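Side-chain contact in japanin (Rhipicephalus appendiculatus, PDB 4BOE), which binds cholesterol in an internal pocket and, as a salivary tick protein, modulates host immunity by blocking dendritic cell differentiation from monocytes: residues L102-L107 against T113-V118. Numbering follows the deposited sequence.
Sequences LLLSDL and TCSLWV. With CLR (cholesterol), chain C.
Leu104 and Trp117 meet on the barrel-lining face of an antiparallel hairpin, where CD1 of Leu104 comes within 4.0 Å of Trp117 NE1, approaching the indole obliquely. Beneath them the strands are paired in both directions: Leu102 and Trp117 exchange two backbone hydrogen bonds, as do Leu104 and Ser115, the bond from Leu104 N to Ser115 O being 2.9 Å long and nearly straight at 169°.

The tight part is the indole. Trp117 CG stands anti to the carbonyl carbon (chi1 -56°), and chi2 of 86° turns the indole so that one face meets the cholesterol tail; CLR C26 sits over its centre, 3.6 Å from Trp117 CE2. A flat, broad, apolar ring suits a branched sterol end, while its one polar atom is satisfied locally, Trp117 NE1 donating to Ser115 OG at 2.9 Å. Ser115 is small enough to let the sterol close in, Ser115 OG lying 3.7 Å from CLR C15. With an alanine at Trp117, a gap would probably open beneath the sterol tail and the hydroxyl of Ser115 would lose its indole donor.

On the reverse face, Leu103 CD1 packs 4.1 Å from Leu116 CB; helix 128-137 covers both leucines, and a disulfide ties Cys114 to Cys138, just past the end of that helix. Toward the turn the pairing thins to a single bond, Asp106 N to Thr113 O at 2.8 Å. Polar side chains suit this looser end: Thr113 OG1 bonds to Glu109 and Asp106 OD2 to the backbone N of Glu109, so both look to the turn rather than to each other. Such a hairpin, one face lining the ligand cavity and the other packed against the C-terminal helix, is characteristic of the lipocalin beta-barrel.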
loop_
_atom_site.group_PDB
_atom_site.type_symbol
_atom_site.label_atom_id
_atom_site.label_comp_id
_atom_site.label_asym_id
_atom_site.label_seq_id
_atom_site.Cartn_x
_atom_site.Cartn_y
_atom_site.Cartn_z
ATOM N N LEU A 102 -5.041 6.295 1.642
ATOM C CA LEU A 102 -5.296 5.357 2.701
ATOM C C LEU A 102 -4.076 5.273 3.612
ATOM O O LEU A 102 -2.946 5.140 3.128
ATOM C CB LEU A 102 -5.610 3.996 2.052
ATOM C CG LEU A 102 -5.851 2.839 2.982
ATOM C CD1 LEU A 102 -7.101 3.082 3.873
ATOM C CD2 LEU A 102 -5.965 1.557 2.198
ATOM N N LEU A 103 -4.303 5.344 4.923
ATOM C CA LEU A 103 -3.220 5.241 5.901
ATOM C C LEU A 103 -3.524 4.046 6.812
ATOM O O LEU A 103 -4.527 4.062 7.522
ATOM C CB LEU A 103 -3.101 6.549 6.710
ATOM C CG LEU A 103 -2.004 6.615 7.756
ATOM C CD1 LEU A 103 -0.631 6.450 7.131
ATOM C CD2 LEU A 103 -2.071 7.947 8.498
ATOM N N LEU A 104 -2.665 3.013 6.757
ATOM C CA LEU A 104 -2.793 1.770 7.505
ATOM C C LEU A 104 -1.745 1.623 8.577
ATOM O O LEU A 104 -0.632 2.078 8.387
ATOM C CB LEU A 104 -2.644 0.567 6.550
ATOM C CG LEU A 104 -3.609 0.439 5.423
ATOM C CD1 LEU A 104 -3.243 -0.806 4.559
ATOM C CD2 LEU A 104 -5.042 0.372 5.938
ATOM N N SER A 105 -2.079 0.942 9.674
ATOM C CA SER A 105 -1.139 0.681 10.783
ATOM C C SER A 105 -1.177 -0.793 11.119
ATOM O O SER A 105 -2.212 -1.427 10.983
ATOM C CB SER A 105 -1.502 1.442 12.076
ATOM O OG SER A 105 -1.200 2.821 12.053
ATOM N N ASP A 106 -0.099 -1.284 11.701
ATOM C CA ASP A 106 -0.043 -2.648 12.212
ATOM C C ASP A 106 -0.916 -2.810 13.481
ATOM O O ASP A 106 -0.978 -1.910 14.310
ATOM C CB ASP A 106 1.407 -3.045 12.561
ATOM C CG ASP A 106 1.545 -4.544 12.645
ATOM O OD1 ASP A 106 1.467 -5.197 11.594
ATOM O OD2 ASP A 106 1.565 -5.073 13.775
ATOM N N LEU A 107 -1.532 -3.981 13.649
ATOM C CA LEU A 107 -2.398 -4.288 14.801
ATOM C C LEU A 107 -1.665 -4.698 16.067
ATOM O O LEU A 107 -2.023 -4.213 17.127
ATOM C CB LEU A 107 -3.387 -5.420 14.455
ATOM C CG LEU A 107 -4.857 -5.073 14.572
ATOM C CD1 LEU A 107 -5.287 -4.233 13.410
ATOM C CD2 LEU A 107 -5.702 -6.344 14.653
ATOM N N THR A 113 3.796 0.043 13.107
ATOM C CA THR A 113 4.324 0.455 11.816
ATOM C C THR A 113 3.165 0.876 10.919
ATOM O O THR A 113 2.064 0.342 11.020
ATOM C CB THR A 113 5.193 -0.608 11.151
ATOM O OG1 THR A 113 4.413 -1.751 10.868
ATOM C CG2 THR A 113 6.437 -0.945 11.966
ATOM N N CYS A 114 3.482 1.752 9.993
ATOM C CA CYS A 114 2.487 2.330 9.093
ATOM C C CYS A 114 2.892 2.292 7.633
ATOM O O CYS A 114 4.052 2.195 7.299
ATOM C CB CYS A 114 2.154 3.763 9.519
ATOM S SG CYS A 114 3.013 5.039 8.551
ATOM N N SER A 115 1.883 2.448 6.767
ATOM C CA SER A 115 2.019 2.530 5.311
ATOM C C SER A 115 0.964 3.526 4.791
ATOM O O SER A 115 -0.195 3.503 5.230
ATOM C CB SER A 115 1.955 1.180 4.602
ATOM O OG SER A 115 0.733 0.495 4.733
ATOM N N LEU A 116 1.410 4.439 3.920
ATOM C CA LEU A 116 0.591 5.456 3.300
ATOM C C LEU A 116 0.491 5.113 1.827
ATOM O O LEU A 116 1.505 4.875 1.194
ATOM C CB LEU A 116 1.224 6.846 3.493
ATOM C CG LEU A 116 0.551 8.003 2.745
ATOM C CD1 LEU A 116 -0.816 8.265 3.267
ATOM C CD2 LEU A 116 1.415 9.229 2.789
ATOM N N TRP A 117 -0.737 5.073 1.308
ATOM C CA TRP A 117 -1.065 4.732 -0.064
ATOM C C TRP A 117 -1.833 5.858 -0.668
ATOM O O TRP A 117 -2.700 6.420 -0.024
ATOM C CB TRP A 117 -1.934 3.461 -0.088
ATOM C CG TRP A 117 -1.293 2.305 0.592
ATOM C CD1 TRP A 117 -1.337 2.009 1.923
ATOM C CD2 TRP A 117 -0.467 1.299 -0.019
ATOM N NE1 TRP A 117 -0.526 0.936 2.193
ATOM C CE2 TRP A 117 -0.014 0.451 1.015
ATOM C CE3 TRP A 117 -0.086 1.013 -1.344
ATOM C CZ2 TRP A 117 0.794 -0.657 0.769
ATOM C CZ3 TRP A 117 0.800 -0.043 -1.580
ATOM C CH2 TRP A 117 1.227 -0.866 -0.529
ATOM N N VAL A 118 -1.502 6.212 -1.893
ATOM C CA VAL A 118 -2.175 7.261 -2.622
ATOM C C VAL A 118 -2.547 6.765 -4.012
ATOM O O VAL A 118 -1.883 5.890 -4.555
ATOM C CB VAL A 118 -1.331 8.567 -2.707
ATOM C CG1 VAL A 118 -1.074 9.169 -1.329
ATOM C CG2 VAL A 118 -0.028 8.380 -3.482
HETATM C C1 CLR C . 7.286 -3.006 0.449
HETATM C C2 CLR C . 8.768 -2.643 0.483
HETATM C C3 CLR C . 9.005 -1.355 1.242
HETATM C C4 CLR C . 8.443 -1.457 2.645
HETATM C C5 CLR C . 7.001 -1.915 2.671
HETATM C C6 CLR C . 6.102 -1.250 3.388
HETATM C C7 CLR C . 4.652 -1.601 3.490
HETATM C C8 CLR C . 4.359 -3.019 3.014
HETATM C C9 CLR C . 5.113 -3.287 1.691
HETATM C C10 CLR C . 6.662 -3.159 1.846
HETATM C C11 CLR C . 4.677 -4.612 1.040
HETATM C C12 CLR C . 3.162 -4.766 0.915
HETATM C C13 CLR C . 2.431 -4.584 2.258
HETATM C C14 CLR C . 2.859 -3.206 2.804
HETATM C C15 CLR C . 1.898 -2.971 3.976
HETATM C C16 CLR C . 0.573 -3.518 3.444
HETATM C C17 CLR C . 0.905 -4.347 2.179
HETATM C C18 CLR C . 2.771 -5.742 3.218
HETATM C C19 CLR C . 7.285 -4.388 2.545
HETATM C C20 CLR C . -0.043 -5.547 1.993
HETATM C C21 CLR C . 0.262 -6.363 0.727
HETATM C C22 CLR C . -1.515 -5.096 2.007
HETATM C C23 CLR C . -1.877 -3.878 1.122
HETATM C C24 CLR C . -3.336 -3.542 1.196
HETATM C C25 CLR C . -3.863 -2.261 0.585
HETATM C C26 CLR C . -2.941 -1.258 -0.061
HETATM C C27 CLR C . -5.210 -2.348 -0.088
HETATM O O1 CLR C . 10.419 -1.133 1.342
#